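Local coordinates for protein UDP-N-acetylmuramate--L-alanine ligase (Thermotoga maritima, PDB 1J6U) that joins L-alanine to UDP-N-acetylmuramate at the expense of ATP, a cytoplasmic step in building the peptidoglycan of the cell wall, at residues 15-20 against 26-31; 74-79 against 102-107; 326-331 against 445-450; 435-438 against 442-445. One frame throughout, in Å; residues are numbered along the deposited sequence.

From the N terminus, contact 1 closes first: strand 14-18 leads through a short turn into helix 23-34, which folds back over it. Contact 2 follows in series, bringing helix 101-112 against strand 74-77. Because these two strands are neighbours in the N-terminal parallel sheet, the contacts touch: His16 O lies 2.7 Å from Ile76 N. Contacts 3 and 4 lie in the C-terminal part of the chain, contact 3 centred about 26 Å from contact 1. There 435-438 against 442-445, a short closure, nests inside the long one of 326-331 against 445-450. Both use helix 443-457, their segments overlapping at Tyr445, and together tie that helix to adjacent strands 324-329 and 433-438.

Contact 1: 15-20 against 26-31; sequences IHFVGI and SAVALH
With CG anti to its carbonyl carbon (chi1 -68°), Phe17 sends its ring from the strand to Ala29 on the helix, while Ile20, its CG1 anti to the backbone N (chi1 -162°), brings CD1 to the same methyl. Ala29 CB sits almost squarely over the ring, 3.8 Å from the centroid of Phe17 and 7° off the normal, a clear CH-pi contact. Backbone joins in: Phe17 CZ comes within 3.5 Å of Ala29 CA, so that Ala29 brings its CA as well as its CB to the ring. Val28 meets the ring differently, CG1 standing at its edge near CE2. Ile20 CD1 approaches Ala29 CB to 3.7 Å, and the methyl is thus shared by two apolar side chains. The chain bends between the two elements through a type II turn from Phe17 to Ile20, with Gly19 at its positive-phi position; Gly19 also begins a GxGxxG pattern, consistent with a Rossmann-type strand-turn-helix. Ser26 CB packs on Ile20 O, and its OG bonds back to Gly22 O. Helix 23-34 thereby covers strand 14-18 within a beta-alpha-beta unit completed by strand 38-42, with Leu53 of helix 48-55 against Ile20 and Tyr104 of helix 101-112 against Val28.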
loop_
_atom_site.group_PDB
_atom_site.type_symbol
_atom_site.label_atom_id
_atom_site.label_comp_id
_atom_site.label_asym_id
_atom_site.label_seq_id
_atom_site.Cartn_x
_atom_site.Cartn_y
_atom_site.Cartn_z
ATOM N N ILE A 15 -10.128 21.816 -11.559
ATOM C CA ILE A 15 -9.325 20.698 -12.042
ATOM C C ILE A 15 -10.140 19.446 -12.294
ATOM O O ILE A 15 -10.975 19.043 -11.481
ATOM C CB ILE A 15 -8.233 20.361 -11.025
ATOM C CG1 ILE A 15 -7.493 21.641 -10.639
ATOM C CG2 ILE A 15 -7.284 19.304 -11.593
ATOM C CD1 ILE A 15 -6.574 21.505 -9.410
ATOM N N HIS A 16 -9.879 18.847 -13.443
ATOM C CA HIS A 16 -10.535 17.628 -13.909
ATOM C C HIS A 16 -9.518 16.468 -13.802
ATOM O O HIS A 16 -8.457 16.495 -14.438
ATOM C CB HIS A 16 -10.973 17.849 -15.362
ATOM C CG HIS A 16 -11.675 16.687 -15.980
ATOM N ND1 HIS A 16 -12.754 16.843 -16.821
ATOM C CD2 HIS A 16 -11.466 15.356 -15.878
ATOM C CE1 HIS A 16 -13.185 15.657 -17.207
ATOM N NE2 HIS A 16 -12.420 14.737 -16.648
ATOM N N PHE A 17 -9.856 15.475 -12.978
ATOM C CA PHE A 17 -9.009 14.304 -12.754
ATOM C C PHE A 17 -9.554 13.092 -13.485
ATOM O O PHE A 17 -10.617 12.545 -13.127
ATOM C CB PHE A 17 -8.930 13.933 -11.245
ATOM C CG PHE A 17 -8.190 14.936 -10.387
ATOM C CD1 PHE A 17 -8.831 16.102 -9.944
ATOM C CD2 PHE A 17 -6.845 14.727 -10.056
ATOM C CE1 PHE A 17 -8.158 17.035 -9.205
ATOM C CE2 PHE A 17 -6.160 15.652 -9.314
ATOM C CZ PHE A 17 -6.818 16.812 -8.890
ATOM N N VAL A 18 -8.811 12.642 -14.480
ATOM C CA VAL A 18 -9.232 11.484 -15.241
ATOM C C VAL A 18 -8.572 10.307 -14.555
ATOM O O VAL A 18 -7.345 10.108 -14.668
ATOM C CB VAL A 18 -8.777 11.608 -16.710
ATOM C CG1 VAL A 18 -9.352 10.453 -17.559
ATOM C CG2 VAL A 18 -9.233 12.942 -17.243
ATOM N N GLY A 19 -9.402 9.542 -13.841
ATOM C CA GLY A 19 -8.927 8.404 -13.075
ATOM C C GLY A 19 -8.881 8.776 -11.583
ATOM O O GLY A 19 -8.104 8.219 -10.808
ATOM N N ILE A 20 -9.717 9.738 -11.194
ATOM C CA ILE A 20 -9.809 10.217 -9.828
ATOM C C ILE A 20 -10.173 9.114 -8.824
ATOM O O ILE A 20 -10.095 9.316 -7.615
ATOM C CB ILE A 20 -10.880 11.289 -9.741
ATOM C CG1 ILE A 20 -10.715 12.120 -8.477
ATOM C CG2 ILE A 20 -12.249 10.625 -9.719
ATOM C CD1 ILE A 20 -11.364 13.462 -8.596
ATOM N N SER A 26 -6.795 10.044 -6.095
ATOM C CA SER A 26 -7.735 10.647 -5.138
ATOM C C SER A 26 -6.996 11.477 -4.096
ATOM O O SER A 26 -7.524 12.488 -3.629
ATOM C CB SER A 26 -8.631 9.597 -4.447
ATOM O OG SER A 26 -7.900 8.465 -4.012
ATOM N N ALA A 27 -5.772 11.065 -3.759
ATOM C CA ALA A 27 -4.994 11.805 -2.763
ATOM C C ALA A 27 -4.703 13.217 -3.254
ATOM O O ALA A 27 -4.919 14.217 -2.529
ATOM C CB ALA A 27 -3.702 11.086 -2.465
ATOM N N VAL A 28 -4.227 13.291 -4.494
ATOM C CA VAL A 28 -3.908 14.565 -5.108
ATOM C C VAL A 28 -5.206 15.369 -5.257
ATOM O O VAL A 28 -5.215 16.573 -5.004
ATOM C CB VAL A 28 -3.230 14.365 -6.477
ATOM C CG1 VAL A 28 -2.937 15.697 -7.113
ATOM C CG2 VAL A 28 -1.957 13.573 -6.306
ATOM N N ALA A 29 -6.310 14.717 -5.624
ATOM C CA ALA A 29 -7.558 15.446 -5.750
ATOM C C ALA A 29 -7.978 16.007 -4.388
ATOM O O ALA A 29 -8.370 17.178 -4.296
ATOM C CB ALA A 29 -8.664 14.557 -6.308
ATOM N N LEU A 30 -7.898 15.179 -3.342
ATOM C CA LEU A 30 -8.292 15.603 -1.988
ATOM C C LEU A 30 -7.427 16.803 -1.523
ATOM O O LEU A 30 -7.926 17.766 -0.971
ATOM C CB LEU A 30 -8.180 14.420 -1.024
ATOM C CG LEU A 30 -9.293 13.357 -1.107
ATOM C CD1 LEU A 30 -8.769 12.012 -0.627
ATOM C CD2 LEU A 30 -10.500 13.770 -0.269
ATOM N N HIS A 31 -6.129 16.736 -1.764
ATOM C CA HIS A 31 -5.244 17.836 -1.434
ATOM C C HIS A 31 -5.747 19.142 -2.097
ATOM O O HIS A 31 -5.911 20.169 -1.429
ATOM C CB HIS A 31 -3.825 17.496 -1.921
ATOM C CG HIS A 31 -2.821 18.565 -1.650
ATOM N ND1 HIS A 31 -2.522 18.999 -0.377
ATOM C CD2 HIS A 31 -2.046 19.290 -2.490
ATOM C CE1 HIS A 31 -1.606 19.947 -0.445
ATOM N NE2 HIS A 31 -1.301 20.141 -1.715
#

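Contact 2: 74-79 against 102-107; sequences LVIKTP and LHYFRD
One face of the Tyr104 ring is taken by the terminal methyl of Ile76, while Leu74 reaches the ring obliquely beside CE1, neither squarely over a face nor at an edge. Ile76 CD1 is 3.3 Å from the centroid of Tyr104, 19° off the normal and displaced toward the CD2-CE2 side. This is a CH-pi contact, and a tight one. The two side chains run across each other at about a right angle, with only the end of the isoleucine pressing on the aromatic surface. Leu74 CD2 adds a second apolar touch, 3.6 Å from Tyr104 CE1. Both aliphatic chains leave the same side of the strand, two residues apart, and the one ring meets the ends of both. Its reach comes from CG standing anti to the backbone N (chi1 -179°), which extends the ring from the helix toward the strand. The buried ring ends in a hydroxyl that makes a weak hydrogen bond to Glu32 OE2 on helix 23-34. Replacing Tyr104 with an alanine would probably open a gap above Ile76 CD1 and beside Leu74 CD2, and leave Glu32 without this weak partner. As helix-on-sheet packing of an alpha/beta fold, the contact seats helix 101-112 on the parallel sheet of the N-terminal region. Strand 74-77 lies there between strands 14-18 and 98-100; Ile15 of the former and Val28 of helix 23-34 also touch Tyr104, while Met25 of that helix packs against Ile76.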
loop_
_atom_site.group_PDB
_atom_site.type_symbol
_atom_site.label_atom_id
_atom_site.label_comp_id
_atom_site.label_asym_id
_atom_site.label_seq_id
_atom_site.Cartn_x
_atom_site.Cartn_y
_atom_site.Cartn_z
ATOM N N LEU A 74 -7.772 22.902 -15.836
ATOM C CA LEU A 74 -6.692 21.955 -15.825
ATOM C C LEU A 74 -7.192 20.534 -15.833
ATOM O O LEU A 74 -8.205 20.211 -15.213
ATOM C CB LEU A 74 -5.857 22.223 -14.576
ATOM C CG LEU A 74 -4.620 21.360 -14.519
ATOM C CD1 LEU A 74 -3.770 21.704 -15.755
ATOM C CD2 LEU A 74 -3.879 21.578 -13.184
ATOM N N VAL A 75 -6.473 19.675 -16.539
ATOM C CA VAL A 75 -6.852 18.281 -16.594
ATOM C C VAL A 75 -5.665 17.462 -16.160
ATOM O O VAL A 75 -4.571 17.642 -16.701
ATOM C CB VAL A 75 -7.203 17.811 -18.024
ATOM C CG1 VAL A 75 -7.150 16.275 -18.065
ATOM C CG2 VAL A 75 -8.581 18.282 -18.425
ATOM N N ILE A 76 -5.880 16.555 -15.207
ATOM C CA ILE A 76 -4.807 15.681 -14.756
ATOM C C ILE A 76 -5.170 14.236 -15.068
ATOM O O ILE A 76 -6.331 13.812 -14.881
ATOM C CB ILE A 76 -4.580 15.807 -13.254
ATOM C CG1 ILE A 76 -4.298 17.265 -12.910
ATOM C CG2 ILE A 76 -3.424 14.905 -12.843
ATOM C CD1 ILE A 76 -4.109 17.494 -11.463
ATOM N N LYS A 77 -4.186 13.478 -15.542
ATOM C CA LYS A 77 -4.428 12.076 -15.889
ATOM C C LYS A 77 -3.357 11.121 -15.367
ATOM O O LYS A 77 -2.201 11.484 -15.181
ATOM C CB LYS A 77 -4.534 11.927 -17.413
ATOM C CG LYS A 77 -3.224 12.115 -18.157
ATOM C CD LYS A 77 -3.464 12.240 -19.654
ATOM C CE LYS A 77 -2.568 11.336 -20.463
ATOM N NZ LYS A 77 -1.130 11.704 -20.497
ATOM N N THR A 78 -3.756 9.887 -15.140
ATOM C CA THR A 78 -2.830 8.870 -14.674
ATOM C C THR A 78 -2.173 8.186 -15.867
ATOM O O THR A 78 -2.696 8.200 -16.978
ATOM C CB THR A 78 -3.564 7.819 -13.903
ATOM O OG1 THR A 78 -4.164 6.890 -14.827
ATOM C CG2 THR A 78 -4.636 8.484 -13.044
ATOM N N PRO A 79 -1.031 7.535 -15.642
ATOM C CA PRO A 79 -0.359 6.866 -16.763
ATOM C C PRO A 79 -1.263 5.907 -17.523
ATOM O O PRO A 79 -1.004 5.609 -18.686
ATOM C CB PRO A 79 0.811 6.140 -16.096
ATOM C CG PRO A 79 1.054 6.948 -14.825
ATOM C CD PRO A 79 -0.338 7.287 -14.364
ATOM N N LEU A 102 2.097 12.066 -11.524
ATOM C CA LEU A 102 3.374 12.200 -10.828
ATOM C C LEU A 102 3.977 13.545 -11.012
ATOM O O LEU A 102 4.374 14.204 -10.045
ATOM C CB LEU A 102 4.388 11.161 -11.288
ATOM C CG LEU A 102 5.045 10.317 -10.208
ATOM C CD1 LEU A 102 6.409 9.918 -10.712
ATOM C CD2 LEU A 102 5.136 11.083 -8.876
ATOM N N HIS A 103 4.050 13.943 -12.271
ATOM C CA HIS A 103 4.607 15.230 -12.628
ATOM C C HIS A 103 3.866 16.362 -11.914
ATOM O O HIS A 103 4.483 17.293 -11.421
ATOM C CB HIS A 103 4.516 15.429 -14.140
ATOM C CG HIS A 103 5.121 16.709 -14.595
ATOM N ND1 HIS A 103 6.457 16.822 -14.917
ATOM C CD2 HIS A 103 4.605 17.959 -14.674
ATOM C CE1 HIS A 103 6.739 18.088 -15.171
ATOM N NE2 HIS A 103 5.633 18.798 -15.030
ATOM N N TYR A 104 2.541 16.285 -11.863
ATOM C CA TYR A 104 1.749 17.322 -11.207
ATOM C C TYR A 104 2.013 17.300 -9.696
ATOM O O TYR A 104 2.075 18.337 -9.024
ATOM C CB TYR A 104 0.274 17.083 -11.456
ATOM C CG TYR A 104 -0.602 18.134 -10.834
ATOM C CD1 TYR A 104 -0.658 19.430 -11.364
ATOM C CD2 TYR A 104 -1.405 17.833 -9.727
ATOM C CE1 TYR A 104 -1.507 20.399 -10.813
ATOM C CE2 TYR A 104 -2.242 18.791 -9.167
ATOM C CZ TYR A 104 -2.292 20.066 -9.718
ATOM O OH TYR A 104 -3.144 20.985 -9.178
ATOM N N PHE A 105 2.144 16.089 -9.173
ATOM C CA PHE A 105 2.433 15.907 -7.774
ATOM C C PHE A 105 3.781 16.591 -7.459
ATOM O O PHE A 105 3.905 17.349 -6.484
ATOM C CB PHE A 105 2.514 14.415 -7.462
ATOM C CG PHE A 105 2.756 14.138 -6.033
ATOM C CD1 PHE A 105 1.890 14.646 -5.066
ATOM C CD2 PHE A 105 3.864 13.403 -5.636
ATOM C CE1 PHE A 105 2.120 14.426 -3.711
ATOM C CE2 PHE A 105 4.107 13.176 -4.286
ATOM C CZ PHE A 105 3.228 13.691 -3.324
ATOM N N ARG A 106 4.793 16.336 -8.285
ATOM C CA ARG A 106 6.056 16.983 -8.028
ATOM C C ARG A 106 5.894 18.479 -8.024
ATOM O O ARG A 106 6.450 19.178 -7.175
ATOM C CB ARG A 106 7.091 16.639 -9.057
ATOM C CG ARG A 106 8.457 16.892 -8.496
ATOM C CD ARG A 106 9.529 16.761 -9.515
ATOM N NE ARG A 106 9.539 17.929 -10.370
ATOM C CZ ARG A 106 10.389 18.082 -11.364
ATOM N NH1 ARG A 106 11.277 17.132 -11.604
ATOM N NH2 ARG A 106 10.347 19.172 -12.110
ATOM N N ASP A 107 5.136 18.988 -8.974
ATOM C CA ASP A 107 4.937 20.415 -9.007
ATOM C C ASP A 107 4.202 20.804 -7.750
ATOM O O ASP A 107 4.461 21.861 -7.172
ATOM C CB ASP A 107 4.126 20.834 -10.230
ATOM C CG ASP A 107 4.923 20.743 -11.503
ATOM O OD1 ASP A 107 6.154 20.492 -11.401
ATOM O OD2 ASP A 107 4.324 20.928 -12.593
#

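Contact 3: 326-331 against 445-450; sequences VIDDYA and YSSRRF
Ser447 OG donates a hydrogen bond of 2.7 Å to Asp328 OD1, joining the last helix of the chain to a strand of the C-terminal mixed sheet in an alpha/beta packing. The short axes run nearly antiparallel, 169° between their directions and 9.4 Å apart at closest approach. The bond uses the syn lone pair of OD1, on the side of the other carboxylate oxygen. There a water closes a small ring, donating to Asp328 OD2 at 3.0 Å and to Ser447 OG at 2.7 Å. The serine hydroxyl thus gives one bond and receives another, while both carboxylate oxygens are engaged, which should hold the carboxylate against rotation. An alanine in place of Asp328 would probably leave the Ser447 hydroxyl and the bridging water without their carboxylate mate on the strand. Beside this polar group, Val326 brings a methyl, CG1, against the same hydroxyl oxygen. Farther out, Ser314 and Ala316 of strand 314-319 touch Asp328, and Phe437 of strand 433-438 packs on Ser447. Phe435 meets the Phe450 ring edge-to-face. Phe450 CG lies anti to the backbone N (chi1 180°), which swings the ring toward the sheet and presents its edge to Val326 CG2, 3.5 Å from CD2 of Phe450.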
loop_
_atom_site.group_PDB
_atom_site.type_symbol
_atom_site.label_atom_id
_atom_site.label_comp_id
_atom_site.label_asym_id
_atom_site.label_seq_id
_atom_site.Cartn_x
_atom_site.Cartn_y
_atom_site.Cartn_z
ATOM N N VAL A 326 -12.126 -12.216 9.688
ATOM C CA VAL A 326 -12.135 -12.025 8.243
ATOM C C VAL A 326 -10.994 -11.018 8.055
ATOM O O VAL A 326 -11.013 -9.884 8.570
ATOM C CB VAL A 326 -13.484 -11.433 7.723
ATOM C CG1 VAL A 326 -13.363 -11.149 6.235
ATOM C CG2 VAL A 326 -14.649 -12.432 7.973
ATOM N N ILE A 327 -9.996 -11.437 7.310
ATOM C CA ILE A 327 -8.822 -10.605 7.073
ATOM C C ILE A 327 -8.615 -10.333 5.572
ATOM O O ILE A 327 -8.788 -11.234 4.736
ATOM C CB ILE A 327 -7.553 -11.315 7.678
ATOM C CG1 ILE A 327 -7.693 -11.395 9.200
ATOM C CG2 ILE A 327 -6.268 -10.522 7.372
ATOM C CD1 ILE A 327 -6.490 -12.048 9.903
ATOM N N ASP A 328 -8.254 -9.087 5.250
ATOM C CA ASP A 328 -7.970 -8.652 3.874
ATOM C C ASP A 328 -6.489 -8.466 3.571
ATOM O O ASP A 328 -5.757 -7.836 4.330
ATOM C CB ASP A 328 -8.659 -7.324 3.585
ATOM C CG ASP A 328 -10.156 -7.439 3.611
ATOM O OD1 ASP A 328 -10.655 -8.317 2.897
ATOM O OD2 ASP A 328 -10.835 -6.667 4.320
ATOM N N ASP A 329 -6.043 -9.008 2.456
ATOM C CA ASP A 329 -4.666 -8.828 2.072
ATOM C C ASP A 329 -4.501 -8.795 0.566
ATOM O O ASP A 329 -5.015 -9.648 -0.136
ATOM C CB ASP A 329 -3.759 -9.906 2.642
ATOM C CG ASP A 329 -2.299 -9.493 2.591
ATOM O OD1 ASP A 329 -1.582 -9.871 1.630
ATOM O OD2 ASP A 329 -1.884 -8.749 3.510
ATOM N N TYR A 330 -3.753 -7.790 0.120
ATOM C CA TYR A 330 -3.432 -7.487 -1.267
ATOM C C TYR A 330 -2.593 -8.519 -1.972
ATOM O O TYR A 330 -2.467 -8.463 -3.174
ATOM C CB TYR A 330 -2.633 -6.186 -1.304
ATOM C CG TYR A 330 -3.158 -5.152 -2.222
ATOM C CD1 TYR A 330 -4.532 -5.025 -2.434
ATOM C CD2 TYR A 330 -2.304 -4.222 -2.812
ATOM C CE1 TYR A 330 -5.055 -3.984 -3.207
ATOM C CE2 TYR A 330 -2.820 -3.163 -3.593
ATOM C CZ TYR A 330 -4.204 -3.056 -3.778
ATOM O OH TYR A 330 -4.750 -2.012 -4.494
ATOM N N ALA A 331 -1.992 -9.451 -1.249
ATOM C CA ALA A 331 -1.100 -10.399 -1.907
ATOM C C ALA A 331 -1.592 -10.952 -3.250
ATOM O O ALA A 331 -2.765 -11.321 -3.388
ATOM C CB ALA A 331 -0.772 -11.552 -0.956
ATOM N N TYR A 445 -14.522 -6.902 -2.363
ATOM C CA TYR A 445 -15.978 -6.767 -2.189
ATOM C C TYR A 445 -16.657 -8.066 -1.664
ATOM O O TYR A 445 -17.649 -8.014 -0.951
ATOM C CB TYR A 445 -16.626 -6.310 -3.502
ATOM C CG TYR A 445 -16.053 -5.010 -4.027
ATOM C CD1 TYR A 445 -15.108 -5.013 -5.058
ATOM C CD2 TYR A 445 -16.383 -3.780 -3.437
ATOM C CE1 TYR A 445 -14.495 -3.828 -5.489
ATOM C CE2 TYR A 445 -15.776 -2.578 -3.856
ATOM C CZ TYR A 445 -14.829 -2.609 -4.889
ATOM O OH TYR A 445 -14.224 -1.439 -5.346
ATOM N N SER A 446 -16.101 -9.226 -2.003
ATOM C CA SER A 446 -16.636 -10.500 -1.546
ATOM C C SER A 446 -16.452 -10.495 -0.053
ATOM O O SER A 446 -17.370 -10.820 0.712
ATOM C CB SER A 446 -15.841 -11.668 -2.127
ATOM O OG SER A 446 -15.735 -11.520 -3.525
ATOM N N SER A 447 -15.236 -10.120 0.342
ATOM C CA SER A 447 -14.866 -10.037 1.738
ATOM C C SER A 447 -15.925 -9.251 2.530
ATOM O O SER A 447 -16.408 -9.721 3.589
ATOM C CB SER A 447 -13.497 -9.373 1.836
ATOM O OG SER A 447 -13.203 -9.054 3.171
ATOM N N ARG A 448 -16.304 -8.076 2.021
ATOM C CA ARG A 448 -17.302 -7.257 2.701
ATOM C C ARG A 448 -18.625 -7.969 2.660
ATOM O O ARG A 448 -19.359 -8.004 3.653
ATOM C CB ARG A 448 -17.466 -5.870 2.056
ATOM C CG ARG A 448 -16.224 -4.947 2.188
ATOM C CD ARG A 448 -16.257 -3.769 1.181
ATOM N NE ARG A 448 -15.034 -2.951 1.162
ATOM C CZ ARG A 448 -14.765 -2.027 0.234
ATOM N NH1 ARG A 448 -15.627 -1.803 -0.756
ATOM N NH2 ARG A 448 -13.638 -1.317 0.294
ATOM N N ARG A 449 -18.938 -8.561 1.518
ATOM C CA ARG A 449 -20.210 -9.239 1.448
ATOM C C ARG A 449 -20.233 -10.412 2.413
ATOM O O ARG A 449 -21.246 -10.614 3.075
ATOM C CB ARG A 449 -20.536 -9.624 0.011
ATOM C CG ARG A 449 -20.998 -8.403 -0.771
ATOM C CD ARG A 449 -21.664 -8.790 -2.060
ATOM N NE ARG A 449 -20.725 -9.386 -3.009
ATOM C CZ ARG A 449 -20.046 -8.701 -3.923
ATOM N NH1 ARG A 449 -20.205 -7.383 -4.018
ATOM N NH2 ARG A 449 -19.208 -9.339 -4.732
ATOM N N PHE A 450 -19.106 -11.122 2.552
ATOM C CA PHE A 450 -19.000 -12.244 3.495
ATOM C C PHE A 450 -19.235 -11.759 4.927
ATOM O O PHE A 450 -19.882 -12.428 5.741
ATOM C CB PHE A 450 -17.619 -12.872 3.424
ATOM C CG PHE A 450 -17.429 -14.028 4.371
ATOM C CD1 PHE A 450 -18.237 -15.161 4.271
ATOM C CD2 PHE A 450 -16.432 -13.990 5.372
ATOM C CE1 PHE A 450 -18.064 -16.259 5.160
ATOM C CE2 PHE A 450 -16.245 -15.068 6.254
ATOM C CZ PHE A 450 -17.064 -16.210 6.151
HETATM O O HOH W 1 -13.802 -6.503 3.911
#

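Contact 4: 435-438 against 442-445; sequences FLFV and DIIY
Apolar contact comes first: Ile443 CG1 meets the Phe437 ring at its edge, in the ring plane, 4.0 Å from CD2 of Phe437. The two side chains slant across one another, and the isoleucine abuts the rim instead of lying over a face. Side chain also meets backbone. Ile443 CD1 reaches 3.6 Å from Val438 O and 4.0 Å from Val438 N, while CG2 of Ile443 lies against the same carbonyl group. One branched side chain therefore packs on both the strand's last peptide groups and the neighbouring aromatic ring. With CG1 anti to the backbone N (chi1 -162°), Ile443 extends CD1 toward the strand; Val438 takes part through its backbone, its CB points away from Ile443, and its side chain touches Leu340 of helix 334-347. This is a strand-to-helix connection of the C-terminal alpha/beta region, three residues joining 435-438 to 442-445, within the Mur ligase fold. Among polar interactions, Tyr445 N bonds to Asp442 O at 2.7 Å within the second segment, and Ile443 N is held by Gln358 OE1. Around the strand, Phe437 also meets Phe450 farther along the same helix, their planes at about 45°, and packs on Ile356 of strand 352-357.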
loop_
_atom_site.group_PDB
_atom_site.type_symbol
_atom_site.label_atom_id
_atom_site.label_comp_id
_atom_site.label_asym_id
_atom_site.label_seq_id
_atom_site.Cartn_x
_atom_site.Cartn_y
_atom_site.Cartn_z
ATOM N N PHE A 435 -10.648 -16.316 7.991
ATOM C CA PHE A 435 -10.890 -16.308 6.559
ATOM C C PHE A 435 -10.072 -15.165 5.972
ATOM O O PHE A 435 -10.318 -13.975 6.245
ATOM C CB PHE A 435 -12.374 -16.088 6.249
ATOM C CG PHE A 435 -13.246 -17.119 6.824
ATOM C CD1 PHE A 435 -13.827 -16.928 8.056
ATOM C CD2 PHE A 435 -13.474 -18.309 6.145
ATOM C CE1 PHE A 435 -14.644 -17.921 8.628
ATOM C CE2 PHE A 435 -14.275 -19.297 6.700
ATOM C CZ PHE A 435 -14.866 -19.106 7.948
ATOM N N LEU A 436 -9.078 -15.537 5.183
ATOM C CA LEU A 436 -8.239 -14.548 4.536
ATOM C C LEU A 436 -8.681 -14.365 3.088
ATOM O O LEU A 436 -8.506 -15.278 2.267
ATOM C CB LEU A 436 -6.793 -15.014 4.492
ATOM C CG LEU A 436 -6.101 -15.414 5.766
ATOM C CD1 LEU A 436 -4.765 -16.112 5.411
ATOM C CD2 LEU A 436 -5.913 -14.179 6.615
ATOM N N PHE A 437 -9.240 -13.200 2.780
ATOM C CA PHE A 437 -9.627 -12.885 1.422
ATOM C C PHE A 437 -8.415 -12.175 0.778
ATOM O O PHE A 437 -8.165 -10.987 0.993
ATOM C CB PHE A 437 -10.833 -11.976 1.421
ATOM C CG PHE A 437 -12.091 -12.687 1.678
ATOM C CD1 PHE A 437 -12.461 -13.017 2.974
ATOM C CD2 PHE A 437 -12.933 -13.030 0.619
ATOM C CE1 PHE A 437 -13.660 -13.667 3.214
ATOM C CE2 PHE A 437 -14.130 -13.685 0.856
ATOM C CZ PHE A 437 -14.496 -14.001 2.153
ATOM N N VAL A 438 -7.698 -12.924 -0.040
ATOM C CA VAL A 438 -6.484 -12.464 -0.665
ATOM C C VAL A 438 -6.498 -12.044 -2.119
ATOM O O VAL A 438 -6.872 -12.824 -2.989
ATOM C CB VAL A 438 -5.448 -13.557 -0.536
ATOM C CG1 VAL A 438 -4.076 -13.047 -1.017
ATOM C CG2 VAL A 438 -5.453 -14.051 0.915
ATOM N N ASP A 442 -10.978 -7.238 -7.177
ATOM C CA ASP A 442 -12.396 -7.342 -6.811
ATOM C C ASP A 442 -12.698 -8.027 -5.480
ATOM O O ASP A 442 -13.670 -7.716 -4.782
ATOM C CB ASP A 442 -13.087 -8.221 -7.850
ATOM C CG ASP A 442 -13.752 -7.457 -8.892
ATOM O OD1 ASP A 442 -14.189 -6.321 -8.609
ATOM O OD2 ASP A 442 -13.864 -8.014 -9.999
ATOM N N ILE A 443 -11.897 -9.042 -5.191
ATOM C CA ILE A 443 -12.112 -9.842 -4.007
ATOM C C ILE A 443 -12.458 -9.068 -2.752
ATOM O O ILE A 443 -13.224 -9.548 -1.919
ATOM C CB ILE A 443 -10.944 -10.781 -3.795
ATOM C CG1 ILE A 443 -11.401 -11.879 -2.849
ATOM C CG2 ILE A 443 -9.708 -10.010 -3.375
ATOM C CD1 ILE A 443 -10.513 -13.031 -2.849
ATOM N N ILE A 444 -11.943 -7.848 -2.651
ATOM C CA ILE A 444 -12.221 -6.996 -1.517
ATOM C C ILE A 444 -13.724 -6.828 -1.296
ATOM O O ILE A 444 -14.165 -6.650 -0.151
ATOM C CB ILE A 444 -11.510 -5.582 -1.640
ATOM C CG1 ILE A 444 -11.714 -4.819 -0.338
ATOM C CG2 ILE A 444 -12.011 -4.761 -2.811
ATOM C CD1 ILE A 444 -10.816 -5.389 0.813
ATOM N N TYR A 445 -14.522 -6.902 -2.363
ATOM C CA TYR A 445 -15.978 -6.767 -2.189
ATOM C C TYR A 445 -16.657 -8.066 -1.664
ATOM O O TYR A 445 -17.649 -8.014 -0.951
ATOM C CB TYR A 445 -16.626 -6.310 -3.502
ATOM C CG TYR A 445 -16.053 -5.010 -4.027
ATOM C CD1 TYR A 445 -15.108 -5.013 -5.058
ATOM C CD2 TYR A 445 -16.383 -3.780 -3.437
ATOM C CE1 TYR A 445 -14.495 -3.828 -5.489
ATOM C CE2 TYR A 445 -15.776 -2.578 -3.856
ATOM C CZ TYR A 445 -14.829 -2.609 -4.889
ATOM O OH TYR A 445 -14.224 -1.439 -5.346
#